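Local atomic coordinates of beta-galactosidase (Trichoderma reesei, PDB entry 3OG2), a protein that probably hydrolyses terminal non-reducing beta-D-galactose residues in beta-D-galactosides, as a glycoside hydrolase of family 35. Residues Leu362-Gln367 / Ser554-Trp559; Ala469-Trp474 / Leu483-Gly488; Val40-Gly45 / Gly69-Ser74. All blocks are in the same frame, centred on the assembly; numbering follows the deposited sequence. Where two conformers were deposited one is given.

Overall arrangement
Helix 357-370 ties the three contacts together. In contact 1 it meets segment 554-559, with its turn; on one side it also touches the hairpin of contact 2, with Leu364 CD2 3.6 Å from Phe472 CD1, and on another the barrel segments of contact 3, where Leu362 CD2 lies 3.7 Å from Phe70 CZ. The centres of contacts 1 and 2 are about 9 Å apart and those of contacts 1 and 3 about 15 Å, whereas contacts 2 and 3 do not touch. Only contact 3 lies near the galactose site, empty here: the side chain of Ser74 is about 6 Å from that of Glu278, which binds galactose in another structure of this protein.

Contact 1: Leu362-Gln367 / Ser554-Trp559; sequences LKLQGQ and SAYNYW
Lys363 reaches from helix 357-370 across to the type I turn Ala555-Tyr558 and the strand residue Trp559 that follows. With CG anti to the backbone N (chi1 177°) and a single bend at chi3, its chain carries the ammonium group against one face of the indole and beside two backbone carbonyls. NZ donates to Tyr556 O at 2.7 Å and to Tyr558 O at 2.8 Å; it stands 41° out of the first carbonyl plane and is tilted from the second. The same nitrogen sits over the face of Trp559, 3.1 Å from the centroid of its six-membered ring and almost on the ring normal, a close cation-pi contact. CE adds a CH-pi contact with that ring. The indole itself is tethered through NE1 to Gly587 O.

One residue on, Leu364 sends its two methyl groups to different partners. CD2 packs 3.8 Å from Ala555 CB, while CD1 lies 3.9 Å from Tyr556 CE1, approaching the ring obliquely. Tyr556 OH bonds to Glu357 of the same helix, so carbonyl and hydroxyl both hold this tyrosine to the helix.

The contact thus joins helix 357-370, in the family 35 TIM-barrel range, to a turn in the domain 2 range, away from the galactose site. Two carbonyl oxygens and an aromatic face grip the buried lysine, and their dipoles and pi electrons would probably offset much of the cost of burying its charge.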
loop_
_atom_site.group_PDB
_atom_site.type_symbol
_atom_site.label_atom_id
_atom_site.label_comp_id
_atom_site.label_asym_id
_atom_site.label_seq_id
_atom_site.Cartn_x
_atom_site.Cartn_y
_atom_site.Cartn_z
ATOM N N LEU A 362 -4.172 -3.396 14.884
ATOM C CA LEU A 362 -4.155 -4.535 13.949
ATOM C C LEU A 362 -3.297 -5.656 14.495
ATOM O O LEU A 362 -3.657 -6.837 14.318
ATOM C CB LEU A 362 -3.670 -4.026 12.602
ATOM C CG LEU A 362 -3.708 -4.995 11.446
ATOM C CD1 LEU A 362 -5.079 -5.649 11.272
ATOM C CD2 LEU A 362 -3.341 -4.223 10.167
ATOM N N LYS A 363 -2.190 -5.316 15.180
ATOM C CA LYS A 363 -1.359 -6.359 15.801
ATOM C C LYS A 363 -2.141 -7.130 16.846
ATOM O O LYS A 363 -1.967 -8.332 16.987
ATOM C CB LYS A 363 -0.164 -5.654 16.478
ATOM C CG LYS A 363 0.745 -6.619 17.221
ATOM C CD LYS A 363 2.057 -5.955 17.733
ATOM C CE LYS A 363 1.689 -4.777 18.667
ATOM N NZ LYS A 363 2.938 -4.218 19.275
ATOM N N LEU A 364 -3.030 -6.477 17.630
ATOM C CA LEU A 364 -3.782 -7.253 18.621
ATOM C C LEU A 364 -4.616 -8.329 17.928
ATOM O O LEU A 364 -4.753 -9.459 18.422
ATOM C CB LEU A 364 -4.717 -6.341 19.400
ATOM C CG LEU A 364 -4.096 -5.139 20.087
ATOM C CD1 LEU A 364 -5.170 -4.394 20.892
ATOM C CD2 LEU A 364 -2.957 -5.559 20.998
ATOM N N GLN A 365 -5.154 -7.959 16.761
ATOM C CA GLN A 365 -6.013 -8.916 16.035
ATOM C C GLN A 365 -5.221 -10.024 15.378
ATOM O O GLN A 365 -5.627 -11.193 15.438
ATOM C CB GLN A 365 -6.802 -8.149 14.962
ATOM C CG GLN A 365 -7.753 -7.086 15.568
ATOM C CD GLN A 365 -8.498 -6.352 14.472
ATOM O OE1 GLN A 365 -8.647 -6.819 13.330
ATOM N NE2 GLN A 365 -8.990 -5.174 14.759
ATOM N N GLY A 366 -4.069 -9.686 14.773
ATOM C CA GLY A 366 -3.266 -10.745 14.162
ATOM C C GLY A 366 -2.719 -11.731 15.185
ATOM O O GLY A 366 -2.698 -12.960 14.971
ATOM N N GLN A 367 -2.270 -11.190 16.333
ATOM C CA GLN A 367 -1.720 -12.080 17.351
ATOM C C GLN A 367 -2.790 -12.969 17.965
ATOM O O GLN A 367 -2.512 -14.131 18.266
ATOM C CB GLN A 367 -1.006 -11.240 18.413
ATOM C CG GLN A 367 0.228 -10.530 17.827
ATOM C CD GLN A 367 1.269 -11.495 17.354
ATOM O OE1 GLN A 367 1.426 -12.651 17.629
ATOM N NE2 GLN A 367 2.128 -10.918 16.475
ATOM N N SER A 554 -1.635 -0.711 26.993
ATOM C CA SER A 554 -0.416 -1.473 27.326
ATOM C C SER A 554 -0.223 -2.615 26.340
ATOM O O SER A 554 0.923 -2.878 25.915
ATOM C CB SER A 554 -0.563 -2.048 28.728
ATOM O OG SER A 554 -0.555 -0.993 29.647
ATOM N N ALA A 555 -1.304 -3.317 25.964
ATOM C CA ALA A 555 -1.168 -4.433 25.019
ATOM C C ALA A 555 -0.579 -4.003 23.681
ATOM O O ALA A 555 0.126 -4.730 23.002
ATOM C CB ALA A 555 -2.546 -5.050 24.740
ATOM N N TYR A 556 -0.826 -2.753 23.287
ATOM C CA TYR A 556 -0.256 -2.219 22.049
ATOM C C TYR A 556 1.266 -2.337 22.043
ATOM O O TYR A 556 1.858 -2.364 20.965
ATOM C CB TYR A 556 -0.557 -0.731 21.988
ATOM C CG TYR A 556 -1.938 -0.328 21.516
ATOM C CD1 TYR A 556 -2.850 -1.184 20.918
ATOM C CD2 TYR A 556 -2.286 1.036 21.674
ATOM C CE1 TYR A 556 -4.106 -0.706 20.498
ATOM C CE2 TYR A 556 -3.517 1.516 21.226
ATOM C CZ TYR A 556 -4.426 0.636 20.645
ATOM O OH TYR A 556 -5.637 1.109 20.199
ATOM N N ASN A 557 1.899 -2.384 23.213
ATOM C CA ASN A 557 3.363 -2.452 23.253
ATOM C C ASN A 557 3.921 -3.847 23.439
ATOM O O ASN A 557 5.122 -3.992 23.655
ATOM C CB ASN A 557 3.874 -1.555 24.430
ATOM C CG ASN A 557 3.457 -0.108 24.183
ATOM O OD1 ASN A 557 3.718 0.558 23.184
ATOM N ND2 ASN A 557 2.773 0.391 25.208
ATOM N N TYR A 558 3.096 -4.872 23.339
ATOM C CA TYR A 558 3.578 -6.254 23.405
ATOM C C TYR A 558 3.808 -6.820 21.994
ATOM O O TYR A 558 3.169 -6.377 21.015
ATOM C CB TYR A 558 2.519 -7.166 24.102
ATOM C CG TYR A 558 2.495 -7.071 25.610
ATOM C CD1 TYR A 558 2.131 -5.865 26.261
ATOM C CD2 TYR A 558 2.785 -8.150 26.434
ATOM C CE1 TYR A 558 2.097 -5.805 27.656
ATOM C CE2 TYR A 558 2.760 -8.096 27.836
ATOM C CZ TYR A 558 2.406 -6.901 28.416
ATOM O OH TYR A 558 2.387 -6.818 29.816
ATOM N N TRP A 559 4.700 -7.811 21.928
ATOM C CA TRP A 559 5.151 -8.358 20.666
ATOM C C TRP A 559 5.310 -9.846 20.840
ATOM O O TRP A 559 5.624 -10.314 21.946
ATOM C CB TRP A 559 6.524 -7.743 20.278
ATOM C CG TRP A 559 6.484 -6.254 20.187
ATOM C CD1 TRP A 559 6.783 -5.392 21.209
ATOM C CD2 TRP A 559 6.129 -5.442 19.075
ATOM N NE1 TRP A 559 6.645 -4.074 20.786
ATOM C CE2 TRP A 559 6.228 -4.090 19.475
ATOM C CE3 TRP A 559 5.710 -5.739 17.753
ATOM C CZ2 TRP A 559 5.952 -3.009 18.631
ATOM C CZ3 TRP A 559 5.442 -4.650 16.934
ATOM C CH2 TRP A 559 5.554 -3.326 17.340
#

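Contact 2: Ala469-Trp474 / Leu483-Gly488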
loop_
_atom_site.group_PDB
_atom_site.type_symbol
_atom_site.label_atom_id
_atom_site.label_comp_id
_atom_site.label_asym_id
_atom_site.label_seq_id
_atom_site.Cartn_x
_atom_site.Cartn_y
_atom_site.Cartn_z
ATOM N N ALA A 469 -12.600 -10.711 28.565
ATOM C CA ALA A 469 -11.448 -9.961 28.050
ATOM C C ALA A 469 -10.893 -10.613 26.807
ATOM O O ALA A 469 -10.981 -11.843 26.657
ATOM C CB ALA A 469 -10.382 -9.976 29.166
ATOM N N GLU A 470 -10.286 -9.803 25.952
ATOM C CA GLU A 470 -9.764 -10.325 24.705
ATOM C C GLU A 470 -8.387 -10.914 24.890
ATOM O O GLU A 470 -7.617 -10.517 25.765
ATOM C CB GLU A 470 -9.789 -9.167 23.676
ATOM C CG GLU A 470 -11.273 -8.833 23.367
ATOM C CD GLU A 470 -11.448 -7.851 22.237
ATOM O OE1 GLU A 470 -11.225 -6.621 22.460
ATOM O OE2 GLU A 470 -11.814 -8.340 21.131
ATOM N N ILE A 471 -8.090 -11.907 24.075
ATOM C CA ILE A 471 -6.812 -12.592 24.144
ATOM C C ILE A 471 -5.843 -11.921 23.191
ATOM O O ILE A 471 -6.162 -11.725 22.011
ATOM C CB ILE A 471 -7.003 -14.057 23.735
ATOM C CG1 ILE A 471 -7.812 -14.813 24.776
ATOM C CG2 ILE A 471 -5.664 -14.780 23.530
ATOM C CD1 ILE A 471 -9.106 -15.351 24.375
ATOM N N PHE A 472 -4.697 -11.535 23.695
ATOM C CA PHE A 472 -3.597 -11.028 22.861
ATOM C C PHE A 472 -2.752 -12.204 22.365
ATOM O O PHE A 472 -2.523 -12.372 21.171
ATOM C CB PHE A 472 -2.766 -9.989 23.647
ATOM C CG PHE A 472 -1.533 -9.631 22.845
ATOM C CD1 PHE A 472 -1.657 -8.843 21.689
ATOM C CD2 PHE A 472 -0.278 -10.068 23.226
ATOM C CE1 PHE A 472 -0.527 -8.520 20.955
ATOM C CE2 PHE A 472 0.853 -9.741 22.476
ATOM C CZ PHE A 472 0.738 -8.947 21.346
ATOM N N THR A 473 -2.281 -13.047 23.279
ATOM C CA THR A 473 -1.509 -14.225 22.897
ATOM C C THR A 473 -1.507 -15.205 24.042
ATOM O O THR A 473 -1.901 -14.853 25.190
ATOM C CB THR A 473 -0.061 -13.853 22.498
ATOM O OG1 THR A 473 0.507 -14.941 21.756
ATOM C CG2 THR A 473 0.834 -13.602 23.717
ATOM N N TRP A 474 -1.048 -16.412 23.764
ATOM C CA TRP A 474 -0.734 -17.333 24.872
ATOM C C TRP A 474 0.311 -18.290 24.315
ATOM O O TRP A 474 0.374 -18.467 23.093
ATOM C CB TRP A 474 -1.959 -18.086 25.396
ATOM C CG TRP A 474 -2.567 -19.001 24.380
ATOM C CD1 TRP A 474 -3.579 -18.674 23.516
ATOM C CD2 TRP A 474 -2.219 -20.359 24.105
ATOM N NE1 TRP A 474 -3.879 -19.748 22.714
ATOM C CE2 TRP A 474 -3.062 -20.791 23.050
ATOM C CE3 TRP A 474 -1.254 -21.224 24.654
ATOM C CZ2 TRP A 474 -2.958 -22.078 22.556
ATOM C CZ3 TRP A 474 -1.153 -22.523 24.151
ATOM C CH2 TRP A 474 -2.021 -22.922 23.097
ATOM N N LEU A 483 -0.685 -16.529 29.419
ATOM C CA LEU A 483 -1.857 -16.017 28.721
ATOM C C LEU A 483 -1.883 -14.493 28.940
ATOM O O LEU A 483 -1.702 -14.067 30.086
ATOM C CB LEU A 483 -3.115 -16.649 29.324
ATOM C CG LEU A 483 -4.448 -16.081 28.860
ATOM C CD1 LEU A 483 -4.679 -16.309 27.361
ATOM C CD2 LEU A 483 -5.591 -16.727 29.665
ATOM N N VAL A 484 -2.043 -13.712 27.897
ATOM C CA VAL A 484 -2.122 -12.251 27.993
ATOM C C VAL A 484 -3.515 -11.850 27.547
ATOM O O VAL A 484 -3.904 -12.142 26.389
ATOM C CB VAL A 484 -1.066 -11.559 27.117
ATOM C CG1 VAL A 484 -1.174 -10.034 27.295
ATOM C CG2 VAL A 484 0.329 -12.089 27.469
ATOM N N LEU A 485 -4.241 -11.209 28.456
ATOM C CA LEU A 485 -5.617 -10.767 28.231
ATOM C C LEU A 485 -5.673 -9.233 28.328
ATOM O O LEU A 485 -4.873 -8.647 29.112
ATOM C CB LEU A 485 -6.550 -11.291 29.346
ATOM C CG LEU A 485 -6.652 -12.813 29.447
ATOM C CD1 LEU A 485 -7.574 -13.196 30.599
ATOM C CD2 LEU A 485 -7.186 -13.378 28.131
ATOM N N TYR A 486 -6.571 -8.615 27.584
ATOM C CA TYR A 486 -6.659 -7.166 27.707
ATOM C C TYR A 486 -8.093 -6.673 27.598
ATOM O O TYR A 486 -8.985 -7.291 27.010
ATOM C CB TYR A 486 -5.767 -6.415 26.669
ATOM C CG TYR A 486 -6.274 -6.609 25.233
ATOM C CD1 TYR A 486 -5.896 -7.744 24.516
ATOM C CD2 TYR A 486 -7.120 -5.704 24.610
ATOM C CE1 TYR A 486 -6.353 -7.934 23.211
ATOM C CE2 TYR A 486 -7.591 -5.884 23.328
ATOM C CZ TYR A 486 -7.192 -7.024 22.624
ATOM O OH TYR A 486 -7.667 -7.214 21.324
ATOM N N GLY A 487 -8.301 -5.480 28.204
ATOM C CA GLY A 487 -9.552 -4.725 28.033
ATOM C C GLY A 487 -9.228 -3.258 27.829
ATOM O O GLY A 487 -8.156 -2.789 28.208
ATOM N N GLY A 488 -10.160 -2.506 27.286
ATOM C CA GLY A 488 -10.049 -1.044 27.286
ATOM C C GLY A 488 -10.053 -0.562 28.719
ATOM O O GLY A 488 -10.632 -1.164 29.633
HETATM O O HOH W 1 -10.992 -5.840 25.076
HETATM O O HOH W 2 -7.353 -9.643 20.436
#
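Tyr486 lays its ring across Glu470, the residue paired with it on the neighbouring antiparallel strand. Its CG occupies the crowded position between backbone N and carbonyl carbon (chi1 67°), which swings the ring over the partner strand. Glu470 CB then sits over one face, 3.5 Å from Tyr486 CZ and offset toward the rim, in a CH-pi contact. The two backbones of this hydrogen-bonded pair exchange two bonds, Tyr486 N to Glu470 O at 2.8 Å and Glu470 N to Tyr486 O at 3.0 Å.

Two waters extend the grip. One donates to Glu470 OE1 and to Tyr486 O. The other accepts from Tyr486 OH at 2.6 Å and donates to Ile471 O, bridging the phenol to the opposite strand. The remaining carboxylate oxygen, Glu470 OE2, makes a salt bridge with Lys309 and accepts from Ile452 N, so the buried carboxylate has an opposite charge in Lys309 and further donors in Ile452 N and a water.

Val484 forms the other centre of packing. Its CG1 lies 4.0 Å from Phe472 CB, the two side chains running side by side, and its CG2 meets Thr473 CG2. Val484 O accepts from Phe472 N, while Val484 N donates to Thr473 O at 2.9 Å, an N-H...O angle of 169°. Phe472 CB also touches Tyr486 CD1, and the Phe472 side chain packs on Val560. On the face that carries Ile471, Leu483, Leu485 and Trp474, Ile471 CG1 packs 3.7 Å from Leu485 CD2.

Between Ile471 and Thr473 the register slips by one residue, a beta bulge at Phe472. This is a bulged antiparallel beta hairpin, 470-476 with 481-487, at one margin of a mixed five-stranded sheet.

Contact 3: Val40-Gly45 / Gly69-Ser74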
loop_
_atom_site.group_PDB
_atom_site.type_symbol
_atom_site.label_atom_id
_atom_site.label_comp_id
_atom_site.label_asym_id
_atom_site.label_seq_id
_atom_site.Cartn_x
_atom_site.Cartn_y
_atom_site.Cartn_z
ATOM N N VAL A 40 -4.668 -23.091 8.717
ATOM C CA VAL A 40 -4.147 -21.761 9.064
ATOM C C VAL A 40 -5.213 -20.729 8.751
ATOM O O VAL A 40 -6.010 -20.904 7.821
ATOM C CB VAL A 40 -2.823 -21.516 8.343
ATOM C CG1 VAL A 40 -2.968 -21.630 6.807
ATOM C CG2 VAL A 40 -2.212 -20.151 8.691
ATOM N N VAL A 41 -5.245 -19.649 9.518
ATOM C CA VAL A 41 -5.952 -18.443 9.152
ATOM C C VAL A 41 -4.947 -17.619 8.364
ATOM O O VAL A 41 -3.911 -17.210 8.953
ATOM C CB VAL A 41 -6.476 -17.662 10.365
ATOM C CG1 VAL A 41 -7.079 -16.313 9.907
ATOM C CG2 VAL A 41 -7.478 -18.465 11.148
ATOM N N ILE A 42 -5.164 -17.393 7.077
ATOM C CA ILE A 42 -4.279 -16.510 6.299
ATOM C C ILE A 42 -4.682 -15.070 6.611
ATOM O O ILE A 42 -5.824 -14.647 6.364
ATOM C CB ILE A 42 -4.406 -16.807 4.803
ATOM C CG1 ILE A 42 -3.898 -18.217 4.472
ATOM C CG2 ILE A 42 -3.729 -15.710 3.982
ATOM C CD1 ILE A 42 -2.404 -18.373 4.758
ATOM N N PHE A 43 -3.755 -14.340 7.185
ATOM C CA PHE A 43 -3.978 -12.921 7.535
ATOM C C PHE A 43 -2.843 -12.212 6.815
ATOM O O PHE A 43 -1.672 -12.419 7.153
ATOM C CB PHE A 43 -3.968 -12.728 9.046
ATOM C CG PHE A 43 -4.786 -11.506 9.516
ATOM C CD1 PHE A 43 -5.265 -10.499 8.684
ATOM C CD2 PHE A 43 -5.052 -11.404 10.880
ATOM C CE1 PHE A 43 -5.983 -9.396 9.169
ATOM C CE2 PHE A 43 -5.780 -10.310 11.359
ATOM C CZ PHE A 43 -6.248 -9.304 10.538
ATOM N N SER A 44 -3.183 -11.428 5.810
ATOM C CA SER A 44 -2.271 -10.903 4.798
ATOM C C SER A 44 -2.326 -9.408 4.704
ATOM O O SER A 44 -3.396 -8.839 4.965
ATOM C CB SER A 44 -2.713 -11.547 3.460
ATOM O OG SER A 44 -1.885 -11.080 2.388
ATOM N N GLY A 45 -1.215 -8.831 4.296
ATOM C CA GLY A 45 -1.174 -7.394 4.065
ATOM C C GLY A 45 -0.761 -7.111 2.625
ATOM O O GLY A 45 0.178 -7.762 2.148
ATOM N N GLY A 69 1.458 -10.189 13.457
ATOM C CA GLY A 69 0.879 -11.509 13.551
ATOM C C GLY A 69 0.419 -12.006 12.195
ATOM O O GLY A 69 -0.186 -13.081 12.114
ATOM N N PHE A 70 0.689 -11.225 11.137
ATOM C CA PHE A 70 0.311 -11.700 9.778
ATOM C C PHE A 70 1.258 -12.812 9.322
ATOM O O PHE A 70 2.395 -12.876 9.790
ATOM C CB PHE A 70 0.423 -10.542 8.812
ATOM C CG PHE A 70 -0.748 -9.533 8.904
ATOM C CD1 PHE A 70 -1.586 -9.442 10.019
ATOM C CD2 PHE A 70 -0.943 -8.689 7.814
ATOM C CE1 PHE A 70 -2.607 -8.501 10.005
ATOM C CE2 PHE A 70 -2.003 -7.737 7.788
ATOM C CZ PHE A 70 -2.827 -7.652 8.918
ATOM N N ASN A 71 0.756 -13.631 8.375
ATOM C CA ASN A 71 1.615 -14.703 7.840
ATOM C C ASN A 71 1.846 -14.553 6.357
ATOM O O ASN A 71 2.657 -15.321 5.797
ATOM C CB ASN A 71 1.049 -16.098 8.141
ATOM C CG ASN A 71 -0.442 -16.161 7.883
ATOM O OD1 ASN A 71 -0.972 -15.561 6.957
ATOM N ND2 ASN A 71 -1.125 -16.880 8.777
ATOM N N THR A 72 1.221 -13.551 5.723
ATOM C CA THR A 72 1.177 -13.465 4.257
ATOM C C THR A 72 1.233 -12.016 3.820
ATOM O O THR A 72 0.795 -11.116 4.540
ATOM C CB THR A 72 -0.094 -14.157 3.769
ATOM O OG1 THR A 72 -0.135 -15.522 4.215
ATOM C CG2 THR A 72 -0.239 -14.170 2.255
ATOM N N VAL A 73 1.769 -11.830 2.637
ATOM C CA VAL A 73 1.696 -10.565 1.917
ATOM C C VAL A 73 1.111 -10.872 0.535
ATOM O O VAL A 73 1.479 -11.859 -0.102
ATOM C CB VAL A 73 3.088 -9.907 1.829
ATOM C CG1 VAL A 73 3.198 -8.880 0.699
ATOM C CG2 VAL A 73 3.339 -9.231 3.200
ATOM N N SER A 74 0.245 -9.953 0.108
ATOM C CA SER A 74 -0.306 -9.971 -1.240
ATOM C C SER A 74 0.307 -8.860 -2.063
ATOM O O SER A 74 0.450 -7.762 -1.551
ATOM C CB SER A 74 -1.826 -9.761 -1.086
ATOM O OG SER A 74 -2.455 -9.594 -2.352
#
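The rings of Phe43 and Phe70 form an offset stack, centroids 4.3 Å apart and planes at 23°, with Phe70 CE1 over the centre of the Phe43 ring. Phe43 also meets the ring of Phe319. One face of Phe70 takes the backbone of Phe43 and Ser44 as well, and Gly45, with no side chain, lets the Phe70 ring lie close against the backbone.

Both polar atoms of the Asn71 amide are used. ND2 donates to Val41 O at 2.8 Å, with the acceptor in the amide plane, while OD1 accepts from Phe43 N at 3.0 Å and, from the opposite face of that plane, from Thr72 OG1. A chi1 of 44° brings this amide alongside the first strand just before regular pairing begins. Replacing Asn71 with leucine would probably leave Val41 O and Phe43 N without these mates and Thr72 OG1 free to turn.

Asn71 N also bonds to Phe43 O; beyond it Gly45 N bonds to Thr72 O at 3.1 Å, and Ser74 N to Gly45 O.

Strands 38-47 and 72-76, joined through helix 58-66 and its Schellman motif at Gly69, make a parallel beta-alpha-beta crossover of the TIM barrel.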